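PDB 7C7U: biofilm-associated surface protein from Staphylococcus aureus, which is a cell wall-anchored surface protein of biofilm formation, probably switching between a folded, calcium-bound form and functional amyloid. Local coordinates for residues A[429-443]-A[505-518]. Residues are numbered along the deposited sequence; the frame is centred on the assembly and turned at random.
Sequences TSPLVGKPQAADITT and YDNDEVNTFEIVDN. With CA (calcium ion), chain G.
One face of the Tyr505 ring lies on Ser430, whose CA sits 3.7 Å from the ring centroid, almost on the ring normal, in a CH-pi contact. Pro431 CD reaches the phenol end obliquely, 3.5 Å from Tyr505 CZ. The Phe513 ring receives Ile441 CG1 at its edge, while Ala438 CB approaches it obliquely. The amide of Asn511 stands 78° from that of Gln437; its ND2 donates to Pro436 O (3.0 Å) in the carbonyl plane, and a water links Asn511 ND2 to Gln437 OE1.

Between Tyr505 and Asn511, Glu509 bends at chi2 (-69°) and brings OE1 to a calcium ion at 2.3 Å, where Ser430 O and Val433 O, the ends of a type I turn, also bind. Asp414, Asp416 and Glu423 contribute further ligands, and Lys418 forms a salt bridge with Glu509 OE2, which probably helps fix the carboxylate.

Farther along, Asp440 OD1 accepts Glu514 N at 2.9 Å from above the carboxylate plane. A short parallel ladder follows, with Ile441 N bonded to Glu514 O, Val516 N to Ile441 O and Thr443 N to Val516 O. Ile441 and Ile515 lie side by side, their CG1 atoms 3.7 Å apart.

Strands 437-442 and 509-516 are thus parallel neighbours in a mixed sheet, flanked by strands 447-451 and 494-501 respectively. Val448 packs against Ala438, Ile441 and Phe513, whereas Val424 of helix 420-427 meets Pro431 and Tyr505, joining this beta domain to the calcium-binding segment before it.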
ATOM      1  N   THR A 429       1.976  15.796  12.861  1.00 36.92           N
ATOM      2  CA  THR A 429       0.698  16.354  12.468  1.00 39.44           C
ATOM      3  C   THR A 429       0.037  15.409  11.487  1.00 43.68           C
ATOM      4  O   THR A 429       0.701  14.617  10.807  1.00 44.05           O
ATOM      5  CB  THR A 429       0.843  17.736  11.801  1.00 41.67           C
ATOM      6  OG1 THR A 429       1.911  17.696  10.831  1.00 41.81           O
ATOM      7  CG2 THR A 429       1.137  18.803  12.840  1.00 40.35           C
ATOM      8  N   SER A 430      -1.268  15.535  11.388  1.00 40.01           N
ATOM      9  CA  SER A 430      -2.003  14.701  10.464  1.00 38.72           C
ATOM     10  C   SER A 430      -1.641  15.031   9.017  1.00 43.09           C
ATOM     11  O   SER A 430      -1.676  16.209   8.610  1.00 33.50           O
ATOM     12  CB  SER A 430      -3.487  14.846  10.671  1.00 35.79           C
ATOM     13  OG  SER A 430      -4.159  14.388   9.523  1.00 36.37           O
ATOM     14  N   PRO A 431      -1.285  14.021   8.218  1.00 37.47           N
ATOM     15  CA  PRO A 431      -1.073  14.204   6.780  1.00 37.58           C
ATOM     16  C   PRO A 431      -2.369  14.296   5.992  1.00 37.95           C
ATOM     17  O   PRO A 431      -2.335  14.372   4.753  1.00 33.61           O
ATOM     18  CB  PRO A 431      -0.298  12.928   6.408  1.00 39.56           C
ATOM     19  CG  PRO A 431      -0.948  11.866   7.309  1.00 38.05           C
ATOM     20  CD  PRO A 431      -1.313  12.595   8.605  1.00 39.87           C
ATOM     21  N   LEU A 432      -3.505  14.212   6.681  1.00 37.27           N
ATOM     22  CA  LEU A 432      -4.818  14.311   6.071  1.00 36.86           C
ATOM     23  C   LEU A 432      -5.478  15.653   6.344  1.00 38.58           C
ATOM     24  O   LEU A 432      -6.622  15.862   5.928  1.00 39.54           O
ATOM     25  CB  LEU A 432      -5.713  13.173   6.582  1.00 35.90           C
ATOM     26  CG  LEU A 432      -5.059  11.796   6.480  1.00 45.23           C
ATOM     27  CD1 LEU A 432      -5.993  10.668   6.947  1.00 42.13           C
ATOM     28  CD2 LEU A 432      -4.607  11.570   5.046  1.00 44.04           C
ATOM     29  N   VAL A 433      -4.791  16.555   7.043  1.00 35.29           N
ATOM     30  CA  VAL A 433      -5.372  17.814   7.502  1.00 36.48           C
ATOM     31  C   VAL A 433      -4.422  18.943   7.103  1.00 33.82           C
ATOM     32  O   VAL A 433      -3.331  19.066   7.669  1.00 34.30           O
ATOM     33  CB  VAL A 433      -5.616  17.821   9.019  1.00 34.60           C
ATOM     34  CG1 VAL A 433      -6.130  19.216   9.490  1.00 38.08           C
ATOM     35  CG2 VAL A 433      -6.582  16.711   9.419  1.00 38.07           C
ATOM     36  N   GLY A 434      -4.842  19.774   6.155  1.00 37.39           N
ATOM     37  CA  GLY A 434      -4.054  20.921   5.733  1.00 37.36           C
ATOM     38  C   GLY A 434      -4.031  22.085   6.714  1.00 40.06           C
ATOM     39  O   GLY A 434      -4.288  21.920   7.909  1.00 35.41           O
ATOM     40  N   LYS A 435      -3.704  23.271   6.217  1.00 39.05           N
ATOM     41  CA  LYS A 435      -3.505  24.445   7.062  1.00 38.51           C
ATOM     42  C   LYS A 435      -4.836  25.152   7.305  1.00 37.45           C
ATOM     43  O   LYS A 435      -5.534  25.504   6.345  1.00 38.23           O
ATOM     44  CB  LYS A 435      -2.517  25.400   6.417  1.00 37.51           C
ATOM     45  CG  LYS A 435      -2.035  26.535   7.309  1.00 39.49           C
ATOM     46  CD  LYS A 435      -1.127  27.454   6.535  1.00 42.39           C
ATOM     47  CE  LYS A 435      -0.464  28.477   7.441  1.00 48.90           C
ATOM     48  NZ  LYS A 435       0.216  29.535   6.628  1.00 53.57           N
ATOM     49  N   PRO A 436      -5.213  25.385   8.554  1.00 36.87           N
ATOM     50  CA  PRO A 436      -6.475  26.081   8.810  1.00 38.25           C
ATOM     51  C   PRO A 436      -6.402  27.518   8.313  1.00 36.99           C
ATOM     52  O   PRO A 436      -5.326  28.117   8.248  1.00 37.50           O
ATOM     53  CB  PRO A 436      -6.612  26.022  10.337  1.00 37.39           C
ATOM     54  CG  PRO A 436      -5.220  25.909  10.856  1.00 31.67           C
ATOM     55  CD  PRO A 436      -4.433  25.155   9.784  1.00 39.50           C
ATOM     56  N   GLN A 437      -7.566  28.065   7.949  1.00 37.56           N
ATOM     57  CA  GLN A 437      -7.696  29.454   7.512  1.00 37.38           C
ATOM     58  C   GLN A 437      -8.864  30.101   8.249  1.00 34.72           C
ATOM     59  O   GLN A 437      -9.929  29.504   8.386  1.00 36.42           O
ATOM     60  CB  GLN A 437      -7.924  29.563   5.987  1.00 38.26           C
ATOM     61  CG  GLN A 437      -6.897  28.808   5.101  1.00 38.96           C
ATOM     62  CD  GLN A 437      -5.547  29.482   5.106  1.00 40.76           C
ATOM     63  OE1 GLN A 437      -5.446  30.664   5.428  1.00 39.24           O
ATOM     64  NE2 GLN A 437      -4.497  28.745   4.733  1.00 36.98           N
ATOM     65  N   ALA A 438      -8.667  31.325   8.730  1.00 35.07           N
ATOM     66  CA  ALA A 438      -9.723  32.021   9.453  1.00 34.87           C
ATOM     67  C   ALA A 438      -9.626  33.500   9.119  1.00 34.78           C
ATOM     68  O   ALA A 438      -8.536  34.070   9.175  1.00 38.00           O
ATOM     69  CB  ALA A 438      -9.595  31.792  10.966  1.00 32.14           C
ATOM     70  N   ALA A 439     -10.752  34.102   8.746  1.00 36.73           N
ATOM     71  CA  ALA A 439     -10.802  35.538   8.505  1.00 42.29           C
ATOM     72  C   ALA A 439     -10.574  36.305   9.800  1.00 37.67           C
ATOM     73  O   ALA A 439     -10.968  35.860  10.881  1.00 36.07           O
ATOM     74  CB  ALA A 439     -12.155  35.938   7.916  1.00 41.80           C
ATOM     75  N   ASP A 440      -9.912  37.464   9.683  1.00 37.50           N
ATOM     76  CA  ASP A 440      -9.798  38.378  10.812  1.00 38.02           C
ATOM     77  C   ASP A 440     -11.191  38.791  11.294  1.00 36.49           C
ATOM     78  O   ASP A 440     -12.145  38.868  10.511  1.00 36.83           O
ATOM     79  CB  ASP A 440      -8.985  39.628  10.432  1.00 38.44           C
ATOM     80  CG  ASP A 440      -7.534  39.316  10.068  1.00 42.71           C
ATOM     81  OD1 ASP A 440      -7.024  38.224  10.412  1.00 34.82           O
ATOM     82  OD2 ASP A 440      -6.883  40.205   9.472  1.00 40.44           O
ATOM     83  N   ILE A 441     -11.314  39.045  12.602  1.00 34.65           N
ATOM     84  CA  ILE A 441     -12.567  39.520  13.199  1.00 37.78           C
ATOM     85  C   ILE A 441     -12.281  40.756  14.060  1.00 33.20           C
ATOM     86  O   ILE A 441     -11.137  41.173  14.207  1.00 34.16           O
ATOM     87  CB  ILE A 441     -13.274  38.421  14.020  1.00 38.29           C
ATOM     88  CG1 ILE A 441     -12.389  37.961  15.176  1.00 34.49           C
ATOM     89  CG2 ILE A 441     -13.689  37.237  13.133  1.00 36.84           C
ATOM     90  CD1 ILE A 441     -13.171  37.185  16.208  1.00 31.90           C
ATOM     91  N   THR A 442     -13.339  41.361  14.614  1.00 35.36           N
ATOM     92  CA  THR A 442     -13.164  42.501  15.515  1.00 36.49           C
ATOM     93  C   THR A 442     -13.455  42.094  16.958  1.00 35.58           C
ATOM     94  O   THR A 442     -13.970  41.005  17.241  1.00 37.48           O
ATOM     95  CB  THR A 442     -14.056  43.707  15.150  1.00 35.05           C
ATOM     96  OG1 THR A 442     -15.382  43.519  15.667  1.00 38.37           O
ATOM     97  CG2 THR A 442     -14.120  43.944  13.652  1.00 33.07           C
ATOM     98  N   THR A 443     -13.115  43.006  17.876  1.00 33.25           N
ATOM     99  CA  THR A 443     -13.398  42.837  19.296  1.00 32.98           C
ATOM    100  C   THR A 443     -14.890  42.748  19.598  1.00 33.09           C
ATOM    101  O   THR A 443     -15.241  42.334  20.704  1.00 35.72           O
ATOM    102  CB  THR A 443     -12.800  43.996  20.112  1.00 37.59           C
ATOM    103  OG1 THR A 443     -13.466  45.212  19.755  1.00 37.54           O
ATOM    104  CG2 THR A 443     -11.275  44.159  19.891  1.00 34.53           C
ATOM    105  N   TYR A 505      -2.857  12.431  16.405  1.00 40.80           N
ATOM    106  CA  TYR A 505      -1.554  13.052  16.259  1.00 39.91           C
ATOM    107  C   TYR A 505      -1.316  14.008  17.413  1.00 44.69           C
ATOM    108  O   TYR A 505      -2.243  14.643  17.916  1.00 43.88           O
ATOM    109  CB  TYR A 505      -1.445  13.772  14.906  1.00 41.68           C
ATOM    110  CG  TYR A 505      -1.455  12.794  13.757  1.00 46.00           C
ATOM    111  CD1 TYR A 505      -0.269  12.314  13.224  1.00 43.15           C
ATOM    112  CD2 TYR A 505      -2.653  12.322  13.228  1.00 44.67           C
ATOM    113  CE1 TYR A 505      -0.276  11.396  12.183  1.00 44.03           C
ATOM    114  CE2 TYR A 505      -2.670  11.410  12.199  1.00 43.45           C
ATOM    115  CZ  TYR A 505      -1.476  10.954  11.673  1.00 43.47           C
ATOM    116  OH  TYR A 505      -1.493  10.043  10.633  1.00 46.94           O
ATOM    117  N   ASP A 506      -0.054  14.096  17.831  1.00 42.19           N
ATOM    118  CA  ASP A 506       0.288  14.891  18.999  1.00 43.14           C
ATOM    119  C   ASP A 506       0.100  16.389  18.759  1.00 45.68           C
ATOM    120  O   ASP A 506      -0.261  17.115  19.692  1.00 42.19           O
ATOM    121  CB  ASP A 506       1.734  14.614  19.421  1.00 43.80           C
ATOM    122  CG  ASP A 506       1.923  13.233  20.030  1.00 49.31           C
ATOM    123  OD1 ASP A 506       0.925  12.509  20.231  1.00 48.20           O
ATOM    124  OD2 ASP A 506       3.084  12.889  20.328  1.00 51.17           O
ATOM    125  N   ASN A 507       0.331  16.871  17.534  1.00 42.17           N
ATOM    126  CA  ASN A 507       0.388  18.302  17.251  1.00 41.77           C
ATOM    127  C   ASN A 507      -0.757  18.744  16.348  1.00 44.43           C
ATOM    128  O   ASN A 507      -1.230  17.987  15.499  1.00 43.64           O
ATOM    129  CB  ASN A 507       1.724  18.677  16.606  1.00 39.99           C
ATOM    130  CG  ASN A 507       2.891  18.546  17.568  1.00 44.32           C
ATOM    131  OD1 ASN A 507       2.731  18.727  18.770  1.00 44.13           O
ATOM    132  ND2 ASN A 507       4.062  18.198  17.047  1.00 40.80           N
ATOM    133  N   ASP A 508      -1.191  19.995  16.533  1.00 42.67           N
ATOM    134  CA  ASP A 508      -2.298  20.554  15.768  1.00 41.01           C
ATOM    135  C   ASP A 508      -1.787  21.226  14.505  1.00 37.04           C
ATOM    136  O   ASP A 508      -0.643  21.683  14.443  1.00 40.79           O
ATOM    137  CB  ASP A 508      -3.074  21.584  16.598  1.00 42.38           C
ATOM    138  CG  ASP A 508      -3.586  21.015  17.912  1.00 47.93           C
ATOM    139  OD1 ASP A 508      -3.738  19.769  18.017  1.00 48.49           O
ATOM    140  OD2 ASP A 508      -3.829  21.814  18.838  1.00 47.52           O
ATOM    141  N   GLU A 509      -2.651  21.296  13.496  1.00 36.16           N
ATOM    142  CA  GLU A 509      -2.405  22.189  12.369  1.00 35.00           C
ATOM    143  C   GLU A 509      -2.827  23.598  12.775  1.00 40.33           C
ATOM    144  O   GLU A 509      -3.945  23.790  13.271  1.00 39.07           O
ATOM    145  CB  GLU A 509      -3.176  21.721  11.136  1.00 36.20           C
ATOM    146  CG  GLU A 509      -2.653  20.386  10.527  1.00 38.83           C
ATOM    147  CD  GLU A 509      -1.272  20.536   9.887  1.00 38.97           C
ATOM    148  OE1 GLU A 509      -0.814  19.599   9.213  1.00 44.57           O
ATOM    149  OE2 GLU A 509      -0.635  21.598  10.047  1.00 41.04           O
ATOM    150  N   VAL A 510      -1.931  24.578  12.585  1.00 38.97           N
ATOM    151  CA  VAL A 510      -2.110  25.920  13.133  1.00 39.11           C
ATOM    152  C   VAL A 510      -2.019  26.971  12.032  1.00 39.66           C
ATOM    153  O   VAL A 510      -1.341  26.799  11.013  1.00 36.55           O
ATOM    154  CB  VAL A 510      -1.075  26.248  14.241  1.00 42.94           C
ATOM    155  CG1 VAL A 510      -1.303  25.399  15.483  1.00 42.03           C
ATOM    156  CG2 VAL A 510       0.351  26.087  13.712  1.00 40.12           C
ATOM    157  N   ASN A 511      -2.715  28.081  12.266  1.00 34.54           N
ATOM    158  CA  ASN A 511      -2.527  29.331  11.544  1.00 36.05           C
ATOM    159  C   ASN A 511      -2.843  30.445  12.538  1.00 40.76           C
ATOM    160  O   ASN A 511      -3.373  30.188  13.624  1.00 38.52           O
ATOM    161  CB  ASN A 511      -3.417  29.392  10.292  1.00 35.75           C
ATOM    162  CG  ASN A 511      -2.945  30.416   9.270  1.00 36.60           C
ATOM    163  OD1 ASN A 511      -1.899  31.037   9.425  1.00 38.96           O
ATOM    164  ND2 ASN A 511      -3.734  30.602   8.220  1.00 35.72           N
ATOM    165  N   THR A 512      -2.505  31.683  12.176  1.00 38.56           N
ATOM    166  CA  THR A 512      -2.841  32.838  13.003  1.00 39.38           C
ATOM    167  C   THR A 512      -3.809  33.766  12.281  1.00 39.68           C
ATOM    168  O   THR A 512      -3.831  33.843  11.051  1.00 38.44           O
ATOM    169  CB  THR A 512      -1.603  33.634  13.421  1.00 39.46           C
ATOM    170  OG1 THR A 512      -0.849  33.995  12.257  1.00 45.25           O
ATOM    171  CG2 THR A 512      -0.738  32.813  14.376  1.00 42.14           C
ATOM    172  N   PHE A 513      -4.624  34.463  13.071  1.00 34.07           N
ATOM    173  CA  PHE A 513      -5.523  35.480  12.561  1.00 35.44           C
ATOM    174  C   PHE A 513      -5.542  36.619  13.565  1.00 35.76           C
ATOM    175  O   PHE A 513      -5.010  36.505  14.673  1.00 37.69           O
ATOM    176  CB  PHE A 513      -6.941  34.934  12.308  1.00 38.77           C
ATOM    177  CG  PHE A 513      -7.687  34.542  13.561  1.00 38.16           C
ATOM    178  CD1 PHE A 513      -7.502  33.292  14.141  1.00 37.54           C
ATOM    179  CD2 PHE A 513      -8.584  35.424  14.153  1.00 36.78           C
ATOM    180  CE1 PHE A 513      -8.203  32.927  15.292  1.00 36.72           C
ATOM    181  CE2 PHE A 513      -9.280  35.070  15.287  1.00 34.97           C
ATOM    182  CZ  PHE A 513      -9.089  33.823  15.867  1.00 35.92           C
ATOM    183  N   GLU A 514      -6.158  37.729  13.175  1.00 35.33           N
ATOM    184  CA  GLU A 514      -6.191  38.921  14.009  1.00 37.52           C
ATOM    185  C   GLU A 514      -7.596  39.214  14.526  1.00 37.24           C
ATOM    186  O   GLU A 514      -8.586  39.099  13.793  1.00 37.47           O
ATOM    187  CB  GLU A 514      -5.660  40.131  13.234  1.00 35.28           C
ATOM    188  CG  GLU A 514      -4.223  39.940  12.762  1.00 43.97           C
ATOM    189  CD  GLU A 514      -3.226  39.995  13.911  1.00 46.38           C
ATOM    190  OE1 GLU A 514      -3.400  40.843  14.823  1.00 44.35           O
ATOM    191  OE2 GLU A 514      -2.275  39.188  13.906  1.00 45.12           O
ATOM    192  N   ILE A 515      -7.673  39.571  15.805  1.00 33.96           N
ATOM    193  CA  ILE A 515      -8.828  40.257  16.365  1.00 33.11           C
ATOM    194  C   ILE A 515      -8.432  41.728  16.457  1.00 33.87           C
ATOM    195  O   ILE A 515      -7.458  42.075  17.138  1.00 32.20           O
ATOM    196  CB  ILE A 515      -9.241  39.658  17.717  1.00 30.74           C
ATOM    197  CG1 ILE A 515      -9.551  38.166  17.521  1.00 28.51           C
ATOM    198  CG2 ILE A 515     -10.480  40.370  18.313  1.00 24.71           C
ATOM    199  CD1 ILE A 515     -10.361  37.530  18.644  1.00 32.05           C
ATOM    200  N   VAL A 516      -9.131  42.573  15.711  1.00 29.58           N
ATOM    201  CA  VAL A 516      -8.721  43.954  15.518  1.00 33.67           C
ATOM    202  C   VAL A 516      -9.687  44.871  16.265  1.00 37.04           C
ATOM    203  O   VAL A 516     -10.773  44.467  16.680  1.00 34.64           O
ATOM    204  CB  VAL A 516      -8.647  44.321  14.022  1.00 36.27           C
ATOM    205  CG1 VAL A 516      -7.714  43.338  13.276  1.00 31.41           C
ATOM    206  CG2 VAL A 516     -10.039  44.328  13.394  1.00 34.45           C
ATOM    207  N   ASP A 517      -9.269  46.125  16.429  1.00 34.07           N
ATOM    208  CA  ASP A 517     -10.121  47.182  16.963  1.00 34.40           C
ATOM    209  C   ASP A 517     -11.468  47.199  16.242  1.00 36.10           C
ATOM    210  O   ASP A 517     -11.525  47.077  15.015  1.00 35.35           O
ATOM    211  CB  ASP A 517      -9.383  48.519  16.783  1.00 33.48           C
ATOM    212  CG  ASP A 517     -10.020  49.666  17.541  1.00 36.95           C
ATOM    213  OD1 ASP A 517     -11.225  49.922  17.346  1.00 40.76           O
ATOM    214  OD2 ASP A 517      -9.287  50.326  18.309  1.00 35.27           O
ATOM    215  N   ASN A 518     -12.565  47.364  17.002  1.00 35.49           N
ATOM    216  CA  ASN A 518     -13.885  47.250  16.373  1.00 33.86           C
ATOM    217  C   ASN A 518     -14.257  48.455  15.496  1.00 37.04           C
ATOM    218  O   ASN A 518     -15.327  48.436  14.872  1.00 39.13           O
ATOM    219  CB  ASN A 518     -14.982  46.997  17.424  1.00 36.56           C
ATOM    220  CG  ASN A 518     -15.206  48.180  18.379  1.00 41.69           C
ATOM    221  OD1 ASN A 518     -15.037  49.344  18.013  1.00 41.95           O
ATOM    222  ND2 ASN A 518     -15.605  47.869  19.615  1.00 38.45           N
TER
HETATM  223 CA    CA G1005      -1.169  18.233   7.367  1.00 40.03          CA
HETATM  224  O   HOH W   1      -2.582  17.228  13.352  1.00 40.62           O
HETATM  225  O   HOH W   2       0.232  31.674   7.786  1.00 52.08           O
HETATM  226  O   HOH W   3      -2.953  32.332   5.831  1.00 39.95           O
HETATM  227  O   HOH W   4     -12.232  47.645  19.857  1.00 36.61           O